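Local coordinates for protein peptidase S15/CocE/NonD (Thaumarchaeota archaeon SCGC AB-539-E09, PDB 4PF1) that probably works as a serine aminopeptidase of the S15 (X-Pro dipeptidyl-peptidase) family, cutting peptides from their amino-terminal end with an alpha/beta-hydrolase domain, at residues F202-S207 against D233-A238; I222-G227 against G242-S247; L76-N79 against S84-V87; Q89-T94 against I101-V106. One frame throughout, in Å; residues are numbered along the deposited sequence.

Interaction 1 of 4, residues F202-S207 against D233-A238; sequences FRQEAS and DAYLRA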
loop_
_atom_site.group_PDB
_atom_site.type_symbol
_atom_site.label_atom_id
_atom_site.label_comp_id
_atom_site.label_asym_id
_atom_site.label_seq_id
_atom_site.Cartn_x
_atom_site.Cartn_y
_atom_site.Cartn_z
ATOM N N PHE A 202 12.651 14.602 31.190
ATOM C CA PHE A 202 13.207 15.257 30.002
ATOM C C PHE A 202 12.911 14.521 28.688
ATOM O O PHE A 202 13.242 13.342 28.545
ATOM C CB PHE A 202 14.725 15.452 30.157
ATOM C CG PHE A 202 15.389 16.225 29.034
ATOM C CD1 PHE A 202 14.881 17.454 28.615
ATOM C CD2 PHE A 202 16.541 15.746 28.425
ATOM C CE1 PHE A 202 15.500 18.171 27.587
ATOM C CE2 PHE A 202 17.169 16.475 27.409
ATOM C CZ PHE A 202 16.641 17.678 26.992
ATOM N N ARG A 203 12.354 15.261 27.702
ATOM C CA ARG A 203 12.067 14.763 26.350
ATOM C C ARG A 203 13.298 14.990 25.451
ATOM O O ARG A 203 13.293 15.876 24.594
ATOM C CB ARG A 203 10.810 15.445 25.766
ATOM C CG ARG A 203 9.512 14.809 26.229
ATOM C CD ARG A 203 8.339 15.779 26.235
ATOM N NE ARG A 203 7.801 16.011 24.891
ATOM C CZ ARG A 203 6.879 15.249 24.309
ATOM N NH1 ARG A 203 6.373 14.201 24.950
ATOM N NH2 ARG A 203 6.461 15.525 23.082
ATOM N N GLN A 204 14.360 14.189 25.674
ATOM C CA GLN A 204 15.639 14.271 24.954
ATOM C C GLN A 204 15.485 14.179 23.423
ATOM O O GLN A 204 16.174 14.902 22.708
ATOM C CB GLN A 204 16.625 13.199 25.456
ATOM C CG GLN A 204 16.040 11.786 25.538
ATOM C CD GLN A 204 17.047 10.718 25.909
ATOM O OE1 GLN A 204 18.199 10.994 26.260
ATOM N NE2 GLN A 204 16.624 9.462 25.840
ATOM N N GLU A 205 14.575 13.315 22.929
ATOM C CA GLU A 205 14.344 13.125 21.490
ATOM C C GLU A 205 13.681 14.341 20.836
ATOM O O GLU A 205 13.975 14.647 19.680
ATOM C CB GLU A 205 13.489 11.884 21.241
ATOM C CG GLU A 205 14.302 10.655 20.890
ATOM C CD GLU A 205 13.573 9.705 19.961
ATOM O OE1 GLU A 205 12.620 9.039 20.423
ATOM O OE2 GLU A 205 13.910 9.680 18.756
ATOM N N ALA A 206 12.766 15.004 21.552
ATOM C CA ALA A 206 12.066 16.176 21.035
ATOM C C ALA A 206 12.863 17.462 21.268
ATOM O O ALA A 206 12.621 18.456 20.583
ATOM C CB ALA A 206 10.696 16.292 21.687
ATOM N N SER A 207 13.815 17.450 22.226
ATOM C CA SER A 207 14.561 18.654 22.574
ATOM C C SER A 207 15.894 18.805 21.834
ATOM O O SER A 207 16.097 19.831 21.186
ATOM C CB SER A 207 14.801 18.718 24.079
ATOM O OG SER A 207 13.578 18.667 24.796
ATOM N N ASP A 233 18.464 2.504 20.413
ATOM C CA ASP A 233 19.841 2.039 20.486
ATOM C C ASP A 233 20.819 3.203 20.678
ATOM O O ASP A 233 21.670 3.142 21.568
ATOM C CB ASP A 233 20.192 1.262 19.211
ATOM C CG ASP A 233 20.677 -0.138 19.480
ATOM O OD1 ASP A 233 21.869 -0.296 19.817
ATOM O OD2 ASP A 233 19.868 -1.079 19.355
ATOM N N ALA A 234 20.667 4.274 19.871
ATOM C CA ALA A 234 21.533 5.463 19.892
ATOM C C ALA A 234 21.549 6.165 21.257
ATOM O O ALA A 234 22.627 6.406 21.795
ATOM C CB ALA A 234 21.105 6.445 18.808
ATOM N N TYR A 235 20.361 6.478 21.818
ATOM C CA TYR A 235 20.242 7.189 23.092
ATOM C C TYR A 235 20.667 6.317 24.295
ATOM O O TYR A 235 21.230 6.853 25.254
ATOM C CB TYR A 235 18.818 7.746 23.276
ATOM C CG TYR A 235 18.560 8.991 22.448
ATOM C CD1 TYR A 235 18.119 8.897 21.131
ATOM C CD2 TYR A 235 18.787 10.263 22.971
ATOM C CE1 TYR A 235 17.905 10.037 20.355
ATOM C CE2 TYR A 235 18.561 11.412 22.208
ATOM C CZ TYR A 235 18.124 11.292 20.898
ATOM O OH TYR A 235 17.914 12.411 20.126
ATOM N N LEU A 236 20.446 4.982 24.225
ATOM C CA LEU A 236 20.855 4.053 25.292
ATOM C C LEU A 236 22.386 3.937 25.369
ATOM O O LEU A 236 22.938 3.920 26.472
ATOM C CB LEU A 236 20.214 2.663 25.092
ATOM C CG LEU A 236 20.386 1.632 26.234
ATOM C CD1 LEU A 236 19.798 2.144 27.553
ATOM C CD2 LEU A 236 19.748 0.295 25.862
ATOM N N ARG A 237 23.066 3.887 24.198
ATOM C CA ARG A 237 24.532 3.801 24.115
ATOM C C ARG A 237 25.192 5.077 24.642
ATOM O O ARG A 237 26.274 5.004 25.221
ATOM C CB ARG A 237 24.992 3.524 22.678
ATOM C CG ARG A 237 24.775 2.080 22.241
ATOM C CD ARG A 237 25.356 1.839 20.866
ATOM N NE ARG A 237 24.631 0.800 20.134
ATOM C CZ ARG A 237 24.870 0.479 18.865
ATOM N NH1 ARG A 237 25.817 1.110 18.180
ATOM N NH2 ARG A 237 24.164 -0.474 18.272
ATOM N N ALA A 238 24.526 6.242 24.465
ATOM C CA ALA A 238 25.012 7.533 24.969
ATOM C C ALA A 238 24.941 7.576 26.506
ATOM O O ALA A 238 25.782 8.211 27.140
ATOM C CB ALA A 238 24.205 8.673 24.369
HETATM O O HOH W 1 19.747 8.866 27.018
#

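Interaction 2 of 4, residues I222-G227 against G242-S247; sequences IKWWSG and GAMAAS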
loop_
_atom_site.group_PDB
_atom_site.type_symbol
_atom_site.label_atom_id
_atom_site.label_comp_id
_atom_site.label_asym_id
_atom_site.label_seq_id
_atom_site.Cartn_x
_atom_site.Cartn_y
_atom_site.Cartn_z
ATOM N N ILE A 222 22.801 23.910 9.145
ATOM C CA ILE A 222 23.491 22.798 9.807
ATOM C C ILE A 222 22.433 21.964 10.521
ATOM O O ILE A 222 21.746 22.477 11.413
ATOM C CB ILE A 222 24.619 23.294 10.761
ATOM C CG1 ILE A 222 25.737 24.017 9.961
ATOM C CG2 ILE A 222 25.185 22.125 11.594
ATOM C CD1 ILE A 222 26.826 24.719 10.807
ATOM N N LYS A 223 22.255 20.700 10.091
ATOM C CA LYS A 223 21.208 19.849 10.643
ATOM C C LYS A 223 21.750 18.593 11.329
ATOM O O LYS A 223 22.809 18.076 10.961
ATOM C CB LYS A 223 20.179 19.484 9.565
ATOM C CG LYS A 223 19.244 20.644 9.239
ATOM C CD LYS A 223 18.185 20.274 8.222
ATOM C CE LYS A 223 17.476 21.503 7.705
ATOM N NZ LYS A 223 16.342 21.153 6.808
ATOM N N TRP A 224 21.012 18.136 12.361
ATOM C CA TRP A 224 21.317 16.982 13.212
ATOM C C TRP A 224 21.700 15.757 12.384
ATOM O O TRP A 224 20.945 15.342 11.501
ATOM C CB TRP A 224 20.111 16.673 14.118
ATOM C CG TRP A 224 20.298 15.501 15.040
ATOM C CD1 TRP A 224 19.998 14.196 14.777
ATOM C CD2 TRP A 224 20.738 15.547 16.403
ATOM N NE1 TRP A 224 20.263 13.418 15.880
ATOM C CE2 TRP A 224 20.709 14.224 16.897
ATOM C CE3 TRP A 224 21.153 16.580 17.262
ATOM C CZ2 TRP A 224 21.088 13.905 18.206
ATOM C CZ3 TRP A 224 21.519 16.264 18.563
ATOM C CH2 TRP A 224 21.501 14.940 19.017
ATOM N N TRP A 225 22.888 15.202 12.652
ATOM C CA TRP A 225 23.363 14.021 11.943
ATOM C C TRP A 225 23.038 12.753 12.746
ATOM O O TRP A 225 22.831 12.823 13.960
ATOM C CB TRP A 225 24.869 14.119 11.612
ATOM C CG TRP A 225 25.762 14.356 12.796
ATOM C CD1 TRP A 225 26.242 15.554 13.232
ATOM C CD2 TRP A 225 26.314 13.358 13.667
ATOM N NE1 TRP A 225 27.041 15.371 14.337
ATOM C CE2 TRP A 225 27.103 14.031 14.627
ATOM C CE3 TRP A 225 26.211 11.956 13.739
ATOM C CZ2 TRP A 225 27.788 13.354 15.643
ATOM C CZ3 TRP A 225 26.887 11.287 14.747
ATOM C CH2 TRP A 225 27.670 11.981 15.680
ATOM N N SER A 226 22.980 11.601 12.057
ATOM C CA SER A 226 22.661 10.312 12.672
ATOM C C SER A 226 23.723 9.257 12.364
ATOM O O SER A 226 24.326 9.271 11.291
ATOM C CB SER A 226 21.300 9.822 12.188
ATOM O OG SER A 226 20.924 8.615 12.833
ATOM N N GLY A 227 23.912 8.334 13.304
ATOM C CA GLY A 227 24.823 7.206 13.156
ATOM C C GLY A 227 24.102 5.884 13.330
ATOM O O GLY A 227 24.717 4.818 13.249
ATOM N N GLY A 242 23.099 14.430 28.279
ATOM C CA GLY A 242 24.296 15.263 28.220
ATOM C C GLY A 242 25.349 14.735 27.265
ATOM O O GLY A 242 25.920 15.504 26.489
ATOM N N ALA A 243 25.601 13.407 27.297
ATOM C CA ALA A 243 26.581 12.769 26.410
ATOM C C ALA A 243 26.088 12.755 24.962
ATOM O O ALA A 243 26.904 12.743 24.046
ATOM C CB ALA A 243 26.887 11.358 26.877
ATOM N N MET A 244 24.753 12.761 24.754
ATOM C CA MET A 244 24.177 12.815 23.411
ATOM C C MET A 244 24.376 14.216 22.826
ATOM O O MET A 244 24.738 14.348 21.655
ATOM C CB MET A 244 22.688 12.425 23.422
ATOM C CG MET A 244 22.120 12.173 22.031
ATOM S SD MET A 244 22.698 10.627 21.283
ATOM C CE MET A 244 21.848 10.689 19.749
ATOM N N ALA A 245 24.173 15.261 23.657
ATOM C CA ALA A 245 24.354 16.655 23.258
ATOM C C ALA A 245 25.839 16.969 23.019
ATOM O O ALA A 245 26.167 17.663 22.058
ATOM C CB ALA A 245 23.780 17.581 24.318
ATOM N N ALA A 246 26.732 16.419 23.868
ATOM C CA ALA A 246 28.182 16.598 23.738
ATOM C C ALA A 246 28.725 15.877 22.497
ATOM O O ALA A 246 29.671 16.372 21.888
ATOM C CB ALA A 246 28.892 16.099 24.986
ATOM N N SER A 247 28.111 14.728 22.103
ATOM C CA SER A 247 28.531 13.966 20.911
ATOM C C SER A 247 28.245 14.751 19.608
ATOM O O SER A 247 28.848 14.464 18.574
ATOM C CB SER A 247 27.854 12.594 20.867
ATOM O OG SER A 247 26.469 12.682 20.575
#

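Interaction 3 of 4, residues L76-N79 against S84-V87; sequences LRFN and SMVV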
loop_
_atom_site.group_PDB
_atom_site.type_symbol
_atom_site.label_atom_id
_atom_site.label_comp_id
_atom_site.label_asym_id
_atom_site.label_seq_id
_atom_site.Cartn_x
_atom_site.Cartn_y
_atom_site.Cartn_z
ATOM N N LEU A 76 4.589 28.746 0.858
ATOM C CA LEU A 76 4.796 28.026 -0.395
ATOM C C LEU A 76 4.598 26.513 -0.182
ATOM O O LEU A 76 5.489 25.714 -0.499
ATOM C CB LEU A 76 6.182 28.341 -1.002
ATOM C CG LEU A 76 6.310 28.108 -2.514
ATOM C CD1 LEU A 76 5.650 29.237 -3.315
ATOM C CD2 LEU A 76 7.760 27.925 -2.916
ATOM N N ARG A 77 3.406 26.121 0.353
ATOM C CA ARG A 77 3.016 24.711 0.567
ATOM C C ARG A 77 3.265 23.933 -0.736
ATOM O O ARG A 77 3.897 22.881 -0.725
ATOM C CB ARG A 77 1.540 24.625 0.996
ATOM C CG ARG A 77 1.171 23.304 1.651
ATOM C CD ARG A 77 -0.330 23.083 1.670
ATOM N NE ARG A 77 -0.648 21.658 1.747
ATOM C CZ ARG A 77 -1.811 21.127 1.381
ATOM N NH1 ARG A 77 -2.785 21.900 0.917
ATOM N NH2 ARG A 77 -2.007 19.820 1.477
ATOM N N PHE A 78 2.838 24.531 -1.860
ATOM C CA PHE A 78 3.090 24.089 -3.221
ATOM C C PHE A 78 3.548 25.304 -4.027
ATOM O O PHE A 78 3.114 26.419 -3.737
ATOM C CB PHE A 78 1.830 23.443 -3.836
ATOM C CG PHE A 78 1.439 22.157 -3.145
ATOM C CD1 PHE A 78 2.078 20.962 -3.453
ATOM C CD2 PHE A 78 0.479 22.153 -2.138
ATOM C CE1 PHE A 78 1.746 19.780 -2.782
ATOM C CE2 PHE A 78 0.152 20.972 -1.468
ATOM C CZ PHE A 78 0.796 19.796 -1.786
ATOM N N ASN A 79 4.469 25.113 -4.986
ATOM C CA ASN A 79 4.960 26.209 -5.826
ATOM C C ASN A 79 3.901 26.503 -6.881
ATOM O O ASN A 79 3.991 26.027 -8.018
ATOM C CB ASN A 79 6.309 25.848 -6.450
ATOM C CG ASN A 79 7.041 27.011 -7.070
ATOM O OD1 ASN A 79 6.661 28.183 -6.927
ATOM N ND2 ASN A 79 8.133 26.713 -7.751
ATOM N N SER A 84 -4.812 29.495 -2.871
ATOM C CA SER A 84 -5.326 28.335 -2.142
ATOM C C SER A 84 -4.271 27.223 -1.968
ATOM O O SER A 84 -4.364 26.441 -1.020
ATOM C CB SER A 84 -6.540 27.764 -2.871
ATOM O OG SER A 84 -6.209 27.399 -4.201
ATOM N N MET A 85 -3.286 27.150 -2.887
ATOM C CA MET A 85 -2.266 26.095 -2.915
ATOM C C MET A 85 -0.941 26.468 -2.223
ATOM O O MET A 85 -0.167 25.566 -1.897
ATOM C CB MET A 85 -1.971 25.687 -4.368
ATOM C CG MET A 85 -3.159 25.082 -5.094
ATOM S SD MET A 85 -3.578 23.419 -4.518
ATOM C CE MET A 85 -2.191 22.470 -5.179
ATOM N N VAL A 86 -0.656 27.773 -2.034
ATOM C CA VAL A 86 0.619 28.215 -1.441
ATOM C C VAL A 86 0.554 28.314 0.097
ATOM O O VAL A 86 1.583 28.179 0.759
ATOM C CB VAL A 86 1.147 29.548 -2.052
ATOM C CG1 VAL A 86 1.600 29.353 -3.495
ATOM C CG2 VAL A 86 0.116 30.674 -1.947
ATOM N N VAL A 87 -0.633 28.560 0.653
ATOM C CA VAL A 87 -0.802 28.756 2.095
ATOM C C VAL A 87 -0.908 27.424 2.865
ATOM O O VAL A 87 -1.424 26.441 2.318
ATOM C CB VAL A 87 -2.029 29.667 2.404
ATOM C CG1 VAL A 87 -1.796 31.085 1.904
ATOM C CG2 VAL A 87 -3.325 29.090 1.828
HETATM O O HOH W 2 -3.177 25.063 0.946
#

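Interaction 4 of 4, residues Q89-T94 against I101-V106; sequences QMNDTT and IVYQDV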
loop_
_atom_site.group_PDB
_atom_site.type_symbol
_atom_site.label_atom_id
_atom_site.label_comp_id
_atom_site.label_asym_id
_atom_site.label_seq_id
_atom_site.Cartn_x
_atom_site.Cartn_y
_atom_site.Cartn_z
ATOM N N GLN A 89 -2.621 24.589 5.224
ATOM C CA GLN A 89 -4.025 24.153 5.301
ATOM C C GLN A 89 -4.807 24.919 6.381
ATOM O O GLN A 89 -6.009 25.107 6.236
ATOM C CB GLN A 89 -4.117 22.636 5.547
ATOM C CG GLN A 89 -3.782 21.805 4.312
ATOM C CD GLN A 89 -3.242 20.444 4.666
ATOM O OE1 GLN A 89 -2.109 20.300 5.146
ATOM N NE2 GLN A 89 -4.028 19.409 4.406
ATOM N N MET A 90 -4.110 25.403 7.425
ATOM C CA MET A 90 -4.690 26.206 8.504
ATOM C C MET A 90 -5.398 27.454 7.953
ATOM O O MET A 90 -6.443 27.841 8.473
ATOM C CB MET A 90 -3.588 26.616 9.497
ATOM C CG MET A 90 -4.089 27.453 10.673
ATOM S SD MET A 90 -2.760 28.001 11.775
ATOM C CE MET A 90 -1.872 29.110 10.698
ATOM N N ASN A 91 -4.842 28.054 6.883
ATOM C CA ASN A 91 -5.367 29.274 6.265
ATOM C C ASN A 91 -6.374 29.005 5.119
ATOM O O ASN A 91 -6.675 29.934 4.367
ATOM C CB ASN A 91 -4.213 30.136 5.738
ATOM C CG ASN A 91 -3.346 30.715 6.817
ATOM O OD1 ASN A 91 -2.332 30.132 7.204
ATOM N ND2 ASN A 91 -3.713 31.891 7.310
ATOM N N ASP A 92 -6.914 27.765 4.997
ATOM C CA ASP A 92 -7.849 27.436 3.907
ATOM C C ASP A 92 -9.109 28.322 3.924
ATOM O O ASP A 92 -9.460 28.890 2.888
ATOM C CB ASP A 92 -8.233 25.934 3.887
ATOM C CG ASP A 92 -8.743 25.313 5.190
ATOM O OD1 ASP A 92 -8.936 26.061 6.179
ATOM O OD2 ASP A 92 -8.884 24.074 5.236
ATOM N N THR A 93 -9.744 28.491 5.099
ATOM C CA THR A 93 -10.961 29.302 5.209
ATOM C C THR A 93 -10.664 30.807 5.032
ATOM O O THR A 93 -11.482 31.508 4.437
ATOM C CB THR A 93 -11.707 29.016 6.517
ATOM O OG1 THR A 93 -10.929 29.466 7.625
ATOM C CG2 THR A 93 -12.053 27.553 6.681
ATOM N N THR A 94 -9.490 31.294 5.514
ATOM C CA THR A 94 -9.114 32.716 5.385
ATOM C C THR A 94 -8.760 33.056 3.934
ATOM O O THR A 94 -9.030 34.172 3.488
ATOM C CB THR A 94 -7.963 33.094 6.331
ATOM O OG1 THR A 94 -6.821 32.291 6.042
ATOM C CG2 THR A 94 -8.345 32.983 7.799
ATOM N N ILE A 101 -3.131 37.307 3.855
ATOM C CA ILE A 101 -2.411 36.338 4.683
ATOM C C ILE A 101 -0.954 36.782 4.820
ATOM O O ILE A 101 -0.262 36.974 3.814
ATOM C CB ILE A 101 -2.554 34.892 4.135
ATOM C CG1 ILE A 101 -4.052 34.499 4.027
ATOM C CG2 ILE A 101 -1.780 33.892 5.017
ATOM C CD1 ILE A 101 -4.385 33.589 2.911
ATOM N N VAL A 102 -0.505 36.985 6.072
ATOM C CA VAL A 102 0.839 37.480 6.359
ATOM C C VAL A 102 1.617 36.494 7.240
ATOM O O VAL A 102 1.143 36.108 8.311
ATOM C CB VAL A 102 0.797 38.899 7.006
ATOM C CG1 VAL A 102 2.195 39.392 7.348
ATOM C CG2 VAL A 102 0.085 39.904 6.104
ATOM N N TYR A 103 2.832 36.128 6.797
ATOM C CA TYR A 103 3.757 35.280 7.550
ATOM C C TYR A 103 5.046 36.033 7.768
ATOM O O TYR A 103 5.614 36.575 6.815
ATOM C CB TYR A 103 4.013 33.943 6.836
ATOM C CG TYR A 103 3.010 32.876 7.204
ATOM C CD1 TYR A 103 1.700 32.928 6.731
ATOM C CD2 TYR A 103 3.358 31.825 8.047
ATOM C CE1 TYR A 103 0.760 31.969 7.098
ATOM C CE2 TYR A 103 2.433 30.845 8.401
ATOM C CZ TYR A 103 1.134 30.925 7.929
ATOM O OH TYR A 103 0.208 29.983 8.290
ATOM N N GLN A 104 5.493 36.113 9.022
ATOM C CA GLN A 104 6.701 36.855 9.345
ATOM C C GLN A 104 7.709 35.979 10.059
ATOM O O GLN A 104 7.344 35.249 10.985
ATOM C CB GLN A 104 6.355 38.087 10.210
ATOM C CG GLN A 104 7.567 38.945 10.589
ATOM C CD GLN A 104 7.207 40.044 11.547
ATOM O OE1 GLN A 104 6.903 39.805 12.721
ATOM N NE2 GLN A 104 7.281 41.278 11.078
ATOM N N ASP A 105 8.993 36.076 9.657
ATOM C CA ASP A 105 10.068 35.384 10.359
ATOM C C ASP A 105 10.282 36.090 11.689
ATOM O O ASP A 105 10.439 37.317 11.708
ATOM C CB ASP A 105 11.376 35.387 9.535
ATOM C CG ASP A 105 11.403 34.483 8.313
ATOM O OD1 ASP A 105 10.886 33.345 8.402
ATOM O OD2 ASP A 105 12.027 34.873 7.302
ATOM N N VAL A 106 10.226 35.343 12.808
ATOM C CA VAL A 106 10.462 35.933 14.131
ATOM C C VAL A 106 11.918 36.415 14.206
ATOM O O VAL A 106 12.759 35.954 13.425
ATOM C CB VAL A 106 10.115 34.978 15.311
ATOM C CG1 VAL A 106 8.633 34.608 15.314
ATOM C CG2 VAL A 106 10.997 33.730 15.306
#

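Interaction 1 of 4, residues F202-S207 against D233-A238
Two neighbouring side chains at the start of helix 204-215, Gln204 and Glu205, pack against the phenol of Tyr235 on helix 231-238. The tight part lies here: Gln204 OE1 comes within 3.4 Å of Tyr235 CD2, the amide plane tilted 54° from the ring, while Glu205 CG sits 3.7 Å from Tyr235 CE1, the diagonally opposite ring carbon. The second contact is an off-centre CH-pi interaction, for which the long aliphatic part of a glutamate is well suited. Beyond CG the glutamine chain runs extended, which carries its amide past the ring toward Tyr235 CB. A water spans the remaining distance to the backbone, donating to Gln204 OE1 (2.7 Å) and Tyr235 O (3.1 Å), so the buried amide oxygen is served, and NE2 is held by Pro582 O. Glu205 keeps its carboxylate off the phenol and bonds Thr231 through OE2.

The far side of helix 231-238 is looser and more polar. Asp233 and Arg237, one turn apart, form a salt bridge (Asp233 OD1 to Arg237 NH2, 2.8 Å) that takes no part in the packing; Arg237, exposed, also pairs with Asp513 of the second subunit. Flat aromatic and amide groups inside, charges outside, join two consecutive helices of the largely helical insertion between strands 178-184 and 287-292, the cap expected of an S15-type alpha/beta hydrolase.

Interaction 2 of 4, residues I222-G227 against G242-S247
Trp224 and Met244 meet because each swings its CG away from its own backbone N: chi1 of 180° sends the indole out from the loop, and the methionine, set likewise off its helix, then bends at chi2 (72°) so that its methyl turns toward the indole. Met244 CE arrives in the plane of the indole, at its benzo edge, 3.6 Å from Trp224 CZ2. Farther back on the same side chain, Met244 CG lies 4.1 Å from Trp224 CH2, and the two groups cross at about a right angle. A flexible thioether fits this task, since it can follow the rim of a large rigid ring without needing a flat partner.

The second tryptophan takes another torsion. Trp225 has CG between its backbone N and carbonyl carbon (chi1 56°), and its benzo edge reaches the backbone of Ser247, whose O stands near the ring plane, 3.3 Å from Trp225 CZ2. Polarised ring hydrogens make such an edge a tolerable neighbour for a carbonyl oxygen.

Both segments belong to the mostly helical cap inserted into the alpha/beta-hydrolase core, with loop 222-227 linking two of its helices and helix 241-247 following shortly after. Within segment 242-247 Ser247 OG turns back to bond Met244 O at 2.6 Å, which satisfies the hydroxyl locally. Arg248 holds Trp225 twice, by a cation-pi contact with the indole and a hydrogen bond to its carbonyl. On the subunit interface, Trp225 meets Phe30 of the third subunit edge to face.

Interaction 3 of 4, residues L76-N79 against S84-V87
Arg77 and Phe78 lay successive backbone N-H groups on the carbonyls of Val86 and Met85. The bond from Arg77 N to Val86 O is short and nearly straight, 2.8 Å with an N-H...O angle of 169°; the one from Phe78 N to Met85 O is weak, at 3.2 Å. Around them the side chains close in. Phe78 brings its ring edge to the same carbonyl, CD2 lying 3.5 Å from Met85 O, and the methionine methyl CE, folded back by bends at chi2 and chi3, rests 4.1 Å from Phe78 CD2. On the other flank Leu76 CD1 touches Val86 CG1 at 4.1 Å, branched aliphatics filling the side that faces strand 32-40.

The phenylalanine is positioned in turn by its neighbour. Arg77 extends so that the face of its guanidinium group lies against the ring edge, with Phe78 CE2 3.4 Å above its centre. A water in the guanidinium plane accepts from NH1 and donates to Ser84 O and Val87 O, tying the arginine to both ends of the opposite segment, and NH1 also bonds Pro516 O of the fourth subunit. Were Phe78 an alanine, the Met85 methyl would probably lose the ring it rests on and the guanidinium face its cover, leaving the arginine to rely on the bonds of NH1.

Outermost, Pro519 of the fourth subunit packs on Phe78. The loop and short helix both belong to the beta-alpha-beta crossover from strand 60-67 to strand 100-105 of the alpha/beta-hydrolase fold.

Interaction 4 of 4, residues Q89-T94 against I101-V106
Asn91, Ile101 and Tyr103 carry this contact, and the asparagine touches both others. Tyr103 OH donates to Asn91 OD1 at 2.8 Å, meeting the oxygen in its carbonyl plane with a C=O...O angle of 155°. The phenol and the amide come from opposite directions, their planes 64° apart. Asparagine suits the position because its two ends do different work: while OD1 accepts from the tyrosine, ND2 reaches 3.6 Å from Ile101 CG2 and gives a weak hydrogen bond, 3.4 Å, to Thr94 OG1. That hydroxyl in turn donates to Asn91 O at 2.9 Å, so backbone and side chain of Asn91 are both linked to the first turn of helix 92-96, and the amide is discouraged from flipping.

Ile101 supplies the apolar floor. Its CG2, set anti to the backbone N, lies under the amide and also in the plane of the Tyr103 ring at its edge, while CG1 passes 4.1 Å from Thr94 OG1. Tyr103 reaches across from the strand with its hydroxyl, against which Met90 CE rests at 3.3 Å. With a leucine here in place of Asn91, the buried Tyr103 hydroxyl is likely to lose its acceptor, and Thr94 OG1 its amide donor.

Val63 of strand 60-67 backs both Asn91 and Ile101, and Arg352 and Gln357 of helix 347-365 hold Asp92 and Thr93 on the outer side. The start of a helix laid on a strand of the mixed sheet, parallel to 60-67, is the layered packing of an alpha/beta-hydrolase core, where the beta-alpha-beta crossover returns from strand 60-67 into strand 100-105.

Along the chain the contacts fall into two groups. Interactions 3 and 4 come first, one after the other, in the crossover that joins neighbouring parallel strands 60-67 and 100-105; their centres are 11 Å apart and they touch, Val87 on Ile101 and Arg77 on Gln89. Interactions 1 and 2 follow in the helical cap, their segments alternating, centres 10 Å apart, with Tyr235 packed on Met244. The two groups stand 33 to 35 Å apart, centre to centre, and within one chain they do not touch, their nearest atoms being about 13 Å apart or more. In the tetramer they meet between subunits: Asn79 of one chain lies against Lys223 and Trp224 of another.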